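Local coordinates for protein VIN1 (Oscarella pearsei, PDB 6BFI) that binds actin filaments and may play a role in cell-cell adhesion, as a sponge member of the vinculin/alpha-catenin family, at residues V175-R178 with H179-T183; E244-R247 with V248-T252. One frame throughout, in Å; residues are numbered along the deposited sequence.

Contact 1: residues V175-R178 with H179-T183; sequences VEQR and HPELT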
ATOM      1  N   VAL A 175     -19.170 -14.981  -0.169  1.00 52.20           N
ATOM      2  CA  VAL A 175     -17.898 -14.281  -0.003  1.00 52.20           C
ATOM      3  C   VAL A 175     -18.030 -13.172   1.037  1.00 56.58           C
ATOM      4  O   VAL A 175     -17.182 -13.027   1.930  1.00 61.27           O
ATOM      5  CB  VAL A 175     -17.403 -13.740  -1.357  1.00 50.83           C
ATOM      6  CG1 VAL A 175     -16.091 -12.995  -1.181  1.00 47.76           C
ATOM      7  CG2 VAL A 175     -17.241 -14.882  -2.349  1.00 48.58           C
ATOM      8  N   GLU A 176     -19.102 -12.378   0.941  1.00 57.24           N
ATOM      9  CA  GLU A 176     -19.393 -11.373   1.957  1.00 64.63           C
ATOM     10  C   GLU A 176     -19.599 -11.987   3.335  1.00 67.84           C
ATOM     11  O   GLU A 176     -19.413 -11.297   4.344  1.00 68.85           O
ATOM     12  CB  GLU A 176     -20.629 -10.566   1.559  1.00 68.54           C
ATOM     13  CG  GLU A 176     -20.321  -9.301   0.776  1.00 77.73           C
ATOM     14  CD  GLU A 176     -19.682  -8.221   1.633  1.00 88.61           C
ATOM     15  OE1 GLU A 176     -19.823  -8.278   2.876  1.00 95.98           O
ATOM     16  OE2 GLU A 176     -19.041  -7.312   1.065  1.00 91.83           O
ATOM     17  N   GLN A 177     -19.996 -13.259   3.401  1.00 68.11           N
ATOM     18  CA  GLN A 177     -20.006 -13.976   4.668  1.00 65.30           C
ATOM     19  C   GLN A 177     -18.600 -14.366   5.102  1.00 61.17           C
ATOM     20  O   GLN A 177     -18.305 -14.383   6.302  1.00 63.68           O
ATOM     21  CB  GLN A 177     -20.892 -15.221   4.551  1.00 70.03           C
ATOM     22  CG  GLN A 177     -20.692 -16.268   5.639  1.00 75.04           C
ATOM     23  CD  GLN A 177     -21.080 -15.763   7.011  1.00 83.22           C
ATOM     24  OE1 GLN A 177     -21.883 -14.839   7.139  1.00 87.70           O
ATOM     25  NE2 GLN A 177     -20.506 -16.362   8.049  1.00 85.84           N
ATOM     26  N   ARG A 178     -17.714 -14.644   4.144  1.00 56.36           N
ATOM     27  CA  ARG A 178     -16.404 -15.199   4.466  1.00 52.72           C
ATOM     28  C   ARG A 178     -15.428 -14.132   4.950  1.00 53.25           C
ATOM     29  O   ARG A 178     -14.766 -14.314   5.978  1.00 58.28           O
ATOM     30  CB  ARG A 178     -15.836 -15.928   3.248  1.00 51.64           C
ATOM     31  CG  ARG A 178     -14.411 -16.422   3.417  1.00 49.52           C
ATOM     32  CD  ARG A 178     -14.303 -17.464   4.522  1.00 56.20           C
ATOM     33  NE  ARG A 178     -12.980 -18.081   4.545  1.00 59.58           N
ATOM     34  CZ  ARG A 178     -12.614 -19.041   5.388  1.00 60.96           C
ATOM     35  NH1 ARG A 178     -13.471 -19.501   6.292  1.00 60.49           N
ATOM     36  NH2 ARG A 178     -11.388 -19.544   5.329  1.00 60.48           N
ATOM     37  N   HIS A 179     -15.316 -13.011   4.226  1.00 48.84           N
ATOM     38  CA  HIS A 179     -14.207 -12.102   4.523  1.00 52.11           C
ATOM     39  C   HIS A 179     -14.262 -11.440   5.905  1.00 56.65           C
ATOM     40  O   HIS A 179     -13.207 -11.031   6.407  1.00 50.84           O
ATOM     41  CB  HIS A 179     -14.063 -11.037   3.424  1.00 48.69           C
ATOM     42  CG  HIS A 179     -15.140  -9.995   3.408  1.00 51.46           C
ATOM     43  ND1 HIS A 179     -15.241  -9.009   4.366  1.00 52.90           N
ATOM     44  CD2 HIS A 179     -16.136  -9.758   2.520  1.00 57.34           C
ATOM     45  CE1 HIS A 179     -16.267  -8.226   4.083  1.00 54.53           C
ATOM     46  NE2 HIS A 179     -16.825  -8.658   2.967  1.00 58.00           N
ATOM     47  N   PRO A 180     -15.418 -11.307   6.570  1.00 59.73           N
ATOM     48  CA  PRO A 180     -15.387 -10.859   7.974  1.00 54.26           C
ATOM     49  C   PRO A 180     -14.801 -11.876   8.944  1.00 72.75           C
ATOM     50  O   PRO A 180     -14.649 -11.557  10.131  1.00 57.73           O
ATOM     51  CB  PRO A 180     -16.866 -10.593   8.291  1.00 55.92           C
ATOM     52  CG  PRO A 180     -17.477 -10.298   6.979  1.00 55.03           C
ATOM     53  CD  PRO A 180     -16.789 -11.227   6.030  1.00 55.79           C
ATOM     54  N   GLU A 181     -14.468 -13.084   8.493  1.00 65.13           N
ATOM     55  CA  GLU A 181     -13.918 -14.105   9.373  1.00 61.29           C
ATOM     56  C   GLU A 181     -12.403 -14.225   9.286  1.00 56.10           C
ATOM     57  O   GLU A 181     -11.807 -14.911  10.121  1.00 57.84           O
ATOM     58  CB  GLU A 181     -14.553 -15.469   9.066  1.00 65.68           C
ATOM     59  CG  GLU A 181     -16.023 -15.564   9.437  1.00 74.75           C
ATOM     60  CD  GLU A 181     -16.626 -16.919   9.110  1.00 79.24           C
ATOM     61  OE1 GLU A 181     -16.084 -17.618   8.227  1.00 80.97           O
ATOM     62  OE2 GLU A 181     -17.641 -17.287   9.739  1.00 83.51           O
ATOM     63  N   LEU A 182     -11.771 -13.579   8.312  1.00 54.25           N
ATOM     64  CA  LEU A 182     -10.335 -13.724   8.124  1.00 54.31           C
ATOM     65  C   LEU A 182      -9.564 -12.824   9.084  1.00 56.00           C
ATOM     66  O   LEU A 182      -9.997 -11.715   9.410  1.00 56.25           O
ATOM     67  CB  LEU A 182      -9.955 -13.406   6.678  1.00 55.62           C
ATOM     68  CG  LEU A 182     -10.564 -14.316   5.605  1.00 50.72           C
ATOM     69  CD1 LEU A 182     -10.077 -13.918   4.216  1.00 48.89           C
ATOM     70  CD2 LEU A 182     -10.250 -15.778   5.889  1.00 52.09           C
ATOM     71  N   THR A 183      -8.417 -13.320   9.548  1.00 63.05           N
ATOM     72  CA  THR A 183      -7.549 -12.557  10.434  1.00 64.25           C
ATOM     73  C   THR A 183      -6.587 -11.651   9.684  1.00 65.80           C
ATOM     74  O   THR A 183      -6.017 -10.738  10.289  1.00 61.01           O
ATOM     75  CB  THR A 183      -6.745 -13.500  11.336  1.00 62.29           C
ATOM     76  OG1 THR A 183      -6.069 -14.472  10.525  1.00 61.83           O
ATOM     77  CG2 THR A 183      -7.657 -14.209  12.322  1.00 63.52           C
TER

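Contact 2: residues E244-R247 with V248-T252; sequences EIIR and VLQLT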
ATOM      1  N   GLU A 244      -9.465 -14.483  -9.028  1.00 54.40           N
ATOM      2  CA  GLU A 244      -8.746 -13.950  -7.875  1.00 55.72           C
ATOM      3  C   GLU A 244      -9.507 -14.211  -6.583  1.00 50.20           C
ATOM      4  O   GLU A 244      -8.897 -14.522  -5.554  1.00 53.76           O
ATOM      5  CB  GLU A 244      -8.483 -12.455  -8.060  1.00 56.64           C
ATOM      6  CG  GLU A 244      -7.562 -11.847  -7.010  1.00 61.93           C
ATOM      7  CD  GLU A 244      -6.124 -12.320  -7.134  1.00 69.00           C
ATOM      8  OE1 GLU A 244      -5.793 -12.990  -8.135  1.00 72.85           O
ATOM      9  OE2 GLU A 244      -5.319 -12.021  -6.228  1.00 73.72           O
ATOM     10  N   ILE A 245     -10.837 -14.092  -6.614  1.00 47.14           N
ATOM     11  CA  ILE A 245     -11.637 -14.453  -5.445  1.00 46.15           C
ATOM     12  C   ILE A 245     -11.367 -15.897  -5.047  1.00 46.29           C
ATOM     13  O   ILE A 245     -11.198 -16.209  -3.863  1.00 49.12           O
ATOM     14  CB  ILE A 245     -13.134 -14.214  -5.715  1.00 47.22           C
ATOM     15  CG1 ILE A 245     -13.487 -12.742  -5.519  1.00 49.72           C
ATOM     16  CG2 ILE A 245     -13.991 -15.075  -4.800  1.00 46.54           C
ATOM     17  CD1 ILE A 245     -14.934 -12.417  -5.818  1.00 52.88           C
ATOM     18  N   ILE A 246     -11.311 -16.798  -6.031  1.00 45.21           N
ATOM     19  CA  ILE A 246     -11.054 -18.205  -5.735  1.00 50.22           C
ATOM     20  C   ILE A 246      -9.664 -18.379  -5.140  1.00 54.93           C
ATOM     21  O   ILE A 246      -9.464 -19.181  -4.219  1.00 60.28           O
ATOM     22  CB  ILE A 246     -11.247 -19.061  -7.002  1.00 51.81           C
ATOM     23  CG1 ILE A 246     -12.712 -19.035  -7.437  1.00 46.87           C
ATOM     24  CG2 ILE A 246     -10.791 -20.495  -6.763  1.00 48.37           C
ATOM     25  CD1 ILE A 246     -12.978 -19.747  -8.748  1.00 47.71           C
ATOM     26  N   ARG A 247      -8.683 -17.626  -5.645  1.00 55.11           N
ATOM     27  CA  ARG A 247      -7.317 -17.765  -5.150  1.00 58.62           C
ATOM     28  C   ARG A 247      -7.197 -17.274  -3.712  1.00 59.16           C
ATOM     29  O   ARG A 247      -6.589 -17.939  -2.866  1.00 59.79           O
ATOM     30  CB  ARG A 247      -6.348 -17.008  -6.059  1.00 59.01           C
ATOM     31  CG  ARG A 247      -4.888 -17.305  -5.763  1.00 60.66           C
ATOM     32  CD  ARG A 247      -3.959 -16.372  -6.521  1.00 61.64           C
ATOM     33  NE  ARG A 247      -4.062 -14.997  -6.041  1.00 62.82           N
ATOM     34  CZ  ARG A 247      -3.355 -14.505  -5.027  1.00 62.59           C
ATOM     35  NH1 ARG A 247      -2.490 -15.275  -4.381  1.00 62.57           N
ATOM     36  NH2 ARG A 247      -3.515 -13.240  -4.658  1.00 59.25           N
ATOM     37  N   VAL A 248      -7.772 -16.106  -3.416  1.00 58.99           N
ATOM     38  CA  VAL A 248      -7.694 -15.554  -2.068  1.00 58.45           C
ATOM     39  C   VAL A 248      -8.506 -16.393  -1.092  1.00 56.23           C
ATOM     40  O   VAL A 248      -8.129 -16.536   0.078  1.00 47.77           O
ATOM     41  CB  VAL A 248      -8.152 -14.083  -2.075  1.00 54.64           C
ATOM     42  CG1 VAL A 248      -8.075 -13.489  -0.677  1.00 55.70           C
ATOM     43  CG2 VAL A 248      -7.308 -13.273  -3.048  1.00 53.21           C
ATOM     44  N   LEU A 249      -9.624 -16.964  -1.552  1.00 45.97           N
ATOM     45  CA  LEU A 249     -10.424 -17.843  -0.706  1.00 47.66           C
ATOM     46  C   LEU A 249      -9.614 -19.026  -0.194  1.00 49.37           C
ATOM     47  O   LEU A 249      -9.855 -19.508   0.918  1.00 50.73           O
ATOM     48  CB  LEU A 249     -11.650 -18.344  -1.476  1.00 51.84           C
ATOM     49  CG  LEU A 249     -12.937 -17.525  -1.380  1.00 52.48           C
ATOM     50  CD1 LEU A 249     -13.987 -18.045  -2.354  1.00 51.36           C
ATOM     51  CD2 LEU A 249     -13.471 -17.559   0.039  1.00 53.52           C
ATOM     52  N   GLN A 250      -8.648 -19.499  -0.979  1.00 50.12           N
ATOM     53  CA  GLN A 250      -7.887 -20.696  -0.654  1.00 61.57           C
ATOM     54  C   GLN A 250      -6.564 -20.400   0.042  1.00 64.27           C
ATOM     55  O   GLN A 250      -5.820 -21.338   0.348  1.00 61.67           O
ATOM     56  CB  GLN A 250      -7.633 -21.512  -1.925  1.00 67.07           C
ATOM     57  CG  GLN A 250      -8.902 -22.058  -2.567  1.00 68.36           C
ATOM     58  CD  GLN A 250      -8.638 -22.771  -3.879  1.00 74.37           C
ATOM     59  OE1 GLN A 250      -7.725 -22.409  -4.621  1.00 77.56           O
ATOM     60  NE2 GLN A 250      -9.437 -23.794  -4.170  1.00 75.80           N
ATOM     61  N   LEU A 251      -6.251 -19.133   0.300  1.00 65.47           N
ATOM     62  CA  LEU A 251      -5.036 -18.795   1.026  1.00 64.30           C
ATOM     63  C   LEU A 251      -5.225 -19.068   2.511  1.00 65.63           C
ATOM     64  O   LEU A 251      -6.200 -18.610   3.118  1.00 61.38           O
ATOM     65  CB  LEU A 251      -4.659 -17.332   0.799  1.00 61.12           C
ATOM     66  CG  LEU A 251      -4.042 -17.007  -0.562  1.00 65.55           C
ATOM     67  CD1 LEU A 251      -3.591 -15.554  -0.610  1.00 67.40           C
ATOM     68  CD2 LEU A 251      -2.880 -17.943  -0.857  1.00 67.86           C
ATOM     69  N   THR A 252      -4.296 -19.824   3.093  1.00 73.38           N
ATOM     70  CA  THR A 252      -4.295 -20.119   4.521  1.00 80.08           C
ATOM     71  C   THR A 252      -3.005 -19.639   5.179  1.00 84.58           C
ATOM     72  O   THR A 252      -2.555 -20.211   6.173  1.00 87.87           O
ATOM     73  CB  THR A 252      -4.495 -21.614   4.770  1.00 79.24           C
ATOM     74  OG1 THR A 252      -3.411 -22.351   4.188  1.00 81.61           O
ATOM     75  CG2 THR A 252      -5.808 -22.087   4.162  1.00 75.77           C
TER

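Contact 1: residues V175-R178 with H179-T183
Arg178 and Glu181 meet twice where helix 154-178 runs out: through the backbone, Glu181 N donating to Arg178 O at 2.8 Å, and through a long salt bridge, Arg178 NH1 to Glu181 OE1 at 3.8 Å. Two residues before Glu181, His179 N still makes a helical bond to Val175 O, 3.0 Å long and fairly straight at 161°. Pro180 has no N-H to continue the pattern, and its CD lies 3.1 Å from Glu176 O instead.

The tight side is the inner one. Arg178 is buried, its chain bent about CB-CG (chi2 63°), and Leu182 CD2 lies 3.8 Å from its NE. The two side chains cross at about a right angle, while the far end of the guanidinium is claimed by Asp127 through NH2.

The side of Gln177 and Pro180 is the open one, and there the Gln177 side chain reaches across to Glu181, NE2 lying 3.5 Å from OE2. Glu176 and His179 lie instead against helix 185-215, where both side chains run side by side, carboxylate and ring planes 82° apart, with Glu176 OE1 3.0 Å from His179 NE2. A leucine in place of Glu176 would probably leave His179 NE2 without this carboxylate neighbour and the ring freer to turn. Polar grip is therefore divided: the buried arginine has two acidic partners, the stronger being Asp127 and the Glu181 one long, which together are likely to stabilise its positive charge where the helix gives way to loop.

Contact 2: residues E244-R247 with V248-T252
The C-terminal turn of helix 224-249, a helix of an all-helical vinculin-family bundle, closes through Val248 and Leu249 against the residues one turn back. Val248 N donates to Glu244 O at 2.9 Å, almost straight at 170°, and Leu249 N repeats the i to i-4 pattern on Ile245 O. The pattern then falters at Gln250, whose N divides itself between a weak bond to Ile246 O and a 3.2 Å bond to Arg247 O, reached from well above that carbonyl's plane. A shift from four-residue to three-residue spacing of this kind is a common way for an alpha-helix to end.

The side chains sort by face. Ile245 and Leu249 lie side by side and point the same way, CG2 of the first 3.8 Å from CD1 of the second, on the buried face where Ile245 also meets Val175 and Leu249 meets Arg178 and Met134. Ile245 owes this to its branching, since CG2 stands opposite the backbone N. On another face, Val248 sets CG2 3.2 Å from Glu244 O and also nears the carboxylate, at 4.0 Å from Glu244 OE2.

That carboxylate is held by Arg247, three residues on. Met190 of helix 185-215 touches both side chains of the pair, and Leu251 CD1 comes to 3.9 Å from Arg247 NH1. The arginine chain bends about CG-CD (chi3 68°), bringing NH2 to Glu244 OE2 in a salt-bridging hydrogen bond of 2.7 Å; the oxygen lies in the guanidinium plane and is met on its syn side, though 31° out of the carboxylate plane.

Contact 1 comes first along the chain, at the end of helix 154-178 and the loop that leads into helix 185-215; contact 2 follows at the end of helix 224-249. Their centres lie about 11 Å apart, and the two helix ends touch directly: Arg178 CG packs on Leu249 CD2 at 3.7 Å, with Val175 and Ile245 meeting beside them. Helices 102-145 and 185-215 border both contacts, so four helices converge here. The pairing is a worked example of bundle assembly: two helices separated in sequence by helix 185-215 finish side by side, and apolar side chains and the aliphatic part of Arg178 pack together within a single vinculin-family region.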